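Side-chain contacts in uracil-DNA glycosylase (Nitratifractor salsuginis, PDB 5X3G), which belongs to the uracil-DNA glycosylase superfamily of alpha/beta proteins, built around a central parallel beta sheet flanked by helices: residues 149-152 and 153-156; 156-159 and 160-163. All coordinates share one frame; numbering follows the deposited sequence.

Contact 1. Residues 149-152 and 153-156; sequences VSQM and RELR
Glu154 turns its carboxylate back toward the chain that precedes it and takes two backbone N-H groups on one oxygen. Ser150 N donates to Glu154 OE1 at 2.8 Å, nearly along the C-O axis and fairly straight (159°). Gln151 N reaches Glu154 OE1 at 3.1 Å, from above the carboxylate plane and with a more bent N-H angle. The glutamate reaches this place with CG anti to its carbonyl carbon (chi1 -49°) and the chain extended beyond. Its other oxygen, OE2, accepts from a water that also binds Ser150 OG, so both carboxylate oxygens are engaged. Val149 flanks the glutamate stem; its CG1 lies 3.8 Å from Glu154 CB, and the two side chains run past each other in opposite directions. Gln151 CB packs on Glu154 CG on another part of the stem.

Gln151 is the N-cap of helix 152-161, and Glu154 is N3. The bond from Gln151 N to Glu154 is the N3-to-N-cap half of a capping box. The negative charge of the carboxylate probably suits the positive end of the helix dipole. Gln151 O starts the helical ladder by accepting from Leu155 N at 3.2 Å, with a weak bond from Glu154 N beside it. The next rung, Arg156 N to Met152 O, is nearly straight.

Further out, Gln151 OE1 and Arg153 N share a second water. The Gln151 amide and Arg153 guanidinium planes are 16° apart, but Gln151 CB lies above one guanidinium face, offset toward its rim. Gln151 NE2 is held by Glu99. On the buried side, the selenium of Met152, a selenomethionine, packs at 3.9 Å against Leu155 CD2. Met152 also rests on Val97, and Leu155 on Leu251.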
loop_
_atom_site.group_PDB
_atom_site.type_symbol
_atom_site.label_atom_id
_atom_site.label_comp_id
_atom_site.label_asym_id
_atom_site.label_seq_id
_atom_site.Cartn_x
_atom_site.Cartn_y
_atom_site.Cartn_z
ATOM N N VAL A 149 17.839 -4.572 -3.482
ATOM C CA VAL A 149 16.861 -4.841 -4.527
ATOM C C VAL A 149 17.202 -4.030 -5.773
ATOM O O VAL A 149 17.887 -2.999 -5.719
ATOM C CB VAL A 149 15.431 -4.529 -4.058
ATOM C CG1 VAL A 149 15.030 -5.441 -2.910
ATOM C CG2 VAL A 149 15.307 -3.067 -3.657
ATOM N N SER A 150 16.721 -4.511 -6.916
ATOM C CA SER A 150 16.852 -3.790 -8.171
ATOM C C SER A 150 15.517 -3.423 -8.799
ATOM O O SER A 150 15.499 -2.625 -9.741
ATOM C CB SER A 150 17.666 -4.611 -9.185
ATOM O OG SER A 150 16.912 -5.708 -9.673
ATOM N N GLN A 151 14.406 -3.967 -8.306
ATOM C CA GLN A 151 13.103 -3.798 -8.929
ATOM C C GLN A 151 12.072 -3.387 -7.884
ATOM O O GLN A 151 12.110 -3.849 -6.741
ATOM C CB GLN A 151 12.665 -5.096 -9.633
ATOM C CG GLN A 151 13.473 -5.421 -10.884
ATOM C CD GLN A 151 13.108 -4.529 -12.054
ATOM O OE1 GLN A 151 11.931 -4.276 -12.312
ATOM N NE2 GLN A 151 14.117 -4.041 -12.762
HETATM N N MSE A 152 11.156 -2.507 -8.286
HETATM C CA MSE A 152 10.055 -2.074 -7.425
HETATM C C MSE A 152 9.185 -3.260 -7.017
HETATM O O MSE A 152 8.644 -3.298 -5.904
HETATM C CB MSE A 152 9.226 -1.001 -8.141
HETATM C CG MSE A 152 7.893 -0.662 -7.510
HETATM SE SE MSE A 152 8.090 0.235 -5.793
HETATM C CE MSE A 152 8.745 1.965 -6.409
ATOM N N ARG A 153 9.065 -4.233 -7.925
ATOM C CA ARG A 153 8.390 -5.482 -7.589
ATOM C C ARG A 153 8.985 -6.104 -6.332
ATOM O O ARG A 153 8.251 -6.595 -5.465
ATOM C CB ARG A 153 8.481 -6.469 -8.755
ATOM C CG ARG A 153 7.656 -7.736 -8.546
ATOM C CD ARG A 153 8.261 -8.973 -9.214
ATOM N NE ARG A 153 9.143 -8.667 -10.338
ATOM C CZ ARG A 153 10.435 -8.982 -10.382
ATOM N NH1 ARG A 153 11.002 -9.617 -9.363
ATOM N NH2 ARG A 153 11.160 -8.667 -11.447
ATOM N N GLU A 154 10.316 -6.078 -6.212
ATOM C CA GLU A 154 10.982 -6.694 -5.068
ATOM C C GLU A 154 10.808 -5.876 -3.795
ATOM O O GLU A 154 10.809 -6.442 -2.696
ATOM C CB GLU A 154 12.466 -6.889 -5.374
ATOM C CG GLU A 154 12.738 -7.542 -6.717
ATOM C CD GLU A 154 14.215 -7.594 -7.048
ATOM O OE1 GLU A 154 14.917 -6.592 -6.800
ATOM O OE2 GLU A 154 14.676 -8.639 -7.553
ATOM N N LEU A 155 10.684 -4.551 -3.913
ATOM C CA LEU A 155 10.360 -3.737 -2.746
ATOM C C LEU A 155 8.955 -4.046 -2.242
ATOM O O LEU A 155 8.734 -4.171 -1.030
ATOM C CB LEU A 155 10.501 -2.251 -3.083
ATOM C CG LEU A 155 10.049 -1.221 -2.043
ATOM C CD1 LEU A 155 10.761 -1.446 -0.720
ATOM C CD2 LEU A 155 10.291 0.197 -2.544
ATOM N N ARG A 156 7.992 -4.171 -3.158
ATOM C CA ARG A 156 6.656 -4.633 -2.789
ATOM C C ARG A 156 6.715 -5.994 -2.098
ATOM O O ARG A 156 6.134 -6.192 -1.019
ATOM C CB ARG A 156 5.783 -4.679 -4.046
ATOM C CG ARG A 156 4.307 -4.971 -3.834
ATOM C CD ARG A 156 4.029 -6.462 -3.938
ATOM N NE ARG A 156 4.152 -6.939 -5.314
ATOM C CZ ARG A 156 4.187 -8.221 -5.660
ATOM N NH1 ARG A 156 4.304 -8.564 -6.936
ATOM N NH2 ARG A 156 4.105 -9.162 -4.729
HETATM O O HOH W 1 17.208 -8.115 -8.297
HETATM O O HOH W 2 9.548 -4.177 -10.877
#

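Contact 2. Residues 156-159 and 160-163; sequences RENF and ERSG
Arg156 and Glu160 form a salt bridge with their flat groups turned almost at right angles, 82° apart. Arg156 NH2 donates to Glu160 OE1 at 2.9 Å. The oxygen sits at the edge of the guanidinium, in its plane, while the nitrogen stands above the carboxylate plane. Only one pair of atoms makes the bridge. The arginine chain bends at chi2 (-92°) and again at chi3, which swings its end toward the glutamate one turn later. Arg156 CD runs beside Glu160 OE1 at 3.6 Å, and Glu157 CG covers part of one guanidinium face.

A second pair lies further round the helix. Arg161 NH1 makes a weak bond to Asn158 OD1 at 3.1 Å, with the amide and guanidinium planes 64° apart. Arg161 NH1 also passes 3.8 Å from Glu157 CB. Glu157 OE1 lies 4.4 Å from Arg161 NH1, too far for a salt bridge. Asn158 ND2 points to the C-terminal segment, where it donates to Leu251 O, which helps set the rotation of the amide.

The helix ends here. Ser162 N bonds to Asn158 O at 3.1 Å, and a water links that carbonyl to Ser162 OG. Gly163 follows with positive phi as the C-prime residue of a Schellman motif: its N meets Glu160 O at 2.9 Å, and Val164 N turns back to Phe159 O. The chain then enters strand 164-168 of the parallel sheet, with the Phe159 side chain against Val164 and Leu166.

Glu160 is buried, so pairing with Arg156 probably offsets its charge. With one NH2-OE1 pair and nearly perpendicular planes, this is not a two-bond, side-by-side pairing. The Arg161 guanidinium lies back beside Asn158 and near the Glu157 carboxylate, where the opposite charges probably attract weakly.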
loop_
_atom_site.group_PDB
_atom_site.type_symbol
_atom_site.label_atom_id
_atom_site.label_comp_id
_atom_site.label_asym_id
_atom_site.label_seq_id
_atom_site.Cartn_x
_atom_site.Cartn_y
_atom_site.Cartn_z
ATOM N N ARG A 156 7.992 -4.171 -3.158
ATOM C CA ARG A 156 6.656 -4.633 -2.789
ATOM C C ARG A 156 6.715 -5.994 -2.098
ATOM O O ARG A 156 6.134 -6.192 -1.019
ATOM C CB ARG A 156 5.783 -4.679 -4.046
ATOM C CG ARG A 156 4.307 -4.971 -3.834
ATOM C CD ARG A 156 4.029 -6.462 -3.938
ATOM N NE ARG A 156 4.152 -6.939 -5.314
ATOM C CZ ARG A 156 4.187 -8.221 -5.660
ATOM N NH1 ARG A 156 4.304 -8.564 -6.936
ATOM N NH2 ARG A 156 4.105 -9.162 -4.729
ATOM N N GLU A 157 7.429 -6.944 -2.709
ATOM C CA GLU A 157 7.564 -8.277 -2.131
ATOM C C GLU A 157 8.185 -8.223 -0.743
ATOM O O GLU A 157 7.820 -9.009 0.137
ATOM C CB GLU A 157 8.404 -9.164 -3.052
ATOM C CG GLU A 157 7.713 -9.556 -4.346
ATOM C CD GLU A 157 8.643 -10.274 -5.305
ATOM O OE1 GLU A 157 9.876 -10.110 -5.180
ATOM O OE2 GLU A 157 8.142 -11.004 -6.185
ATOM N N ASN A 158 9.129 -7.304 -0.526
ATOM C CA ASN A 158 9.746 -7.178 0.790
ATOM C C ASN A 158 8.791 -6.556 1.801
ATOM O O ASN A 158 8.831 -6.915 2.983
ATOM C CB ASN A 158 11.032 -6.357 0.701
ATOM C CG ASN A 158 12.165 -7.115 0.040
ATOM O OD1 ASN A 158 12.091 -8.331 -0.155
ATOM N ND2 ASN A 158 13.232 -6.401 -0.294
ATOM N N PHE A 159 7.949 -5.611 1.370
ATOM C CA PHE A 159 6.849 -5.168 2.221
ATOM C C PHE A 159 6.026 -6.357 2.690
ATOM O O PHE A 159 5.712 -6.487 3.879
ATOM C CB PHE A 159 5.948 -4.183 1.476
ATOM C CG PHE A 159 6.362 -2.749 1.603
ATOM C CD1 PHE A 159 6.337 -2.111 2.832
ATOM C CD2 PHE A 159 6.734 -2.025 0.484
ATOM C CE1 PHE A 159 6.704 -0.784 2.944
ATOM C CE2 PHE A 159 7.100 -0.701 0.589
ATOM C CZ PHE A 159 7.084 -0.077 1.822
ATOM N N GLU A 160 5.665 -7.242 1.755
ATOM C CA GLU A 160 4.829 -8.379 2.127
ATOM C C GLU A 160 5.577 -9.376 3.008
ATOM O O GLU A 160 4.974 -9.975 3.907
ATOM C CB GLU A 160 4.280 -9.052 0.872
ATOM C CG GLU A 160 3.292 -8.165 0.125
ATOM C CD GLU A 160 2.757 -8.797 -1.139
ATOM O OE1 GLU A 160 3.555 -9.402 -1.884
ATOM O OE2 GLU A 160 1.537 -8.682 -1.390
ATOM N N ARG A 161 6.882 -9.559 2.780
ATOM C CA ARG A 161 7.676 -10.412 3.661
ATOM C C ARG A 161 7.646 -9.907 5.094
ATOM O O ARG A 161 7.660 -10.709 6.036
ATOM C CB ARG A 161 9.124 -10.491 3.174
ATOM C CG ARG A 161 9.360 -11.374 1.962
ATOM C CD ARG A 161 10.852 -11.514 1.708
ATOM N NE ARG A 161 11.169 -12.531 0.712
ATOM C CZ ARG A 161 11.247 -12.298 -0.593
ATOM N NH1 ARG A 161 11.022 -11.078 -1.061
ATOM N NH2 ARG A 161 11.550 -13.282 -1.429
ATOM N N SER A 162 7.606 -8.590 5.275
ATOM C CA SER A 162 7.525 -7.982 6.592
ATOM C C SER A 162 6.098 -7.911 7.119
ATOM O O SER A 162 5.871 -7.309 8.172
ATOM C CB SER A 162 8.145 -6.583 6.557
ATOM O OG SER A 162 9.528 -6.660 6.240
ATOM N N GLY A 163 5.139 -8.514 6.420
ATOM C CA GLY A 163 3.779 -8.591 6.920
ATOM C C GLY A 163 2.974 -7.325 6.758
ATOM O O GLY A 163 2.059 -7.070 7.548
HETATM O O HOH W 3 11.271 -7.075 4.361
#

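Overall arrangement
Both contacts use helix 152-161, contact 1 with the loop before it and contact 2 with the turn after it. They share Arg156, and their centres lie about 10 Å apart. Each is partly buried. Val149, Met152 and Leu155 form the buried part of contact 1; Asn158, Phe159, Glu160 and Gly163 form that of contact 2. Ser150, Arg153 and Arg161 are exposed. The chemistry differs with the end. At 149-152 a carboxylate receives backbone N-H groups; at 160-163 backbone N-H groups close back on helix carbonyls. Contact 2 lies nearer the chain centre and leads into the parallel sheet. Val149 CG1 meets Asn158 ND2 at 3.3 Å, joining the two.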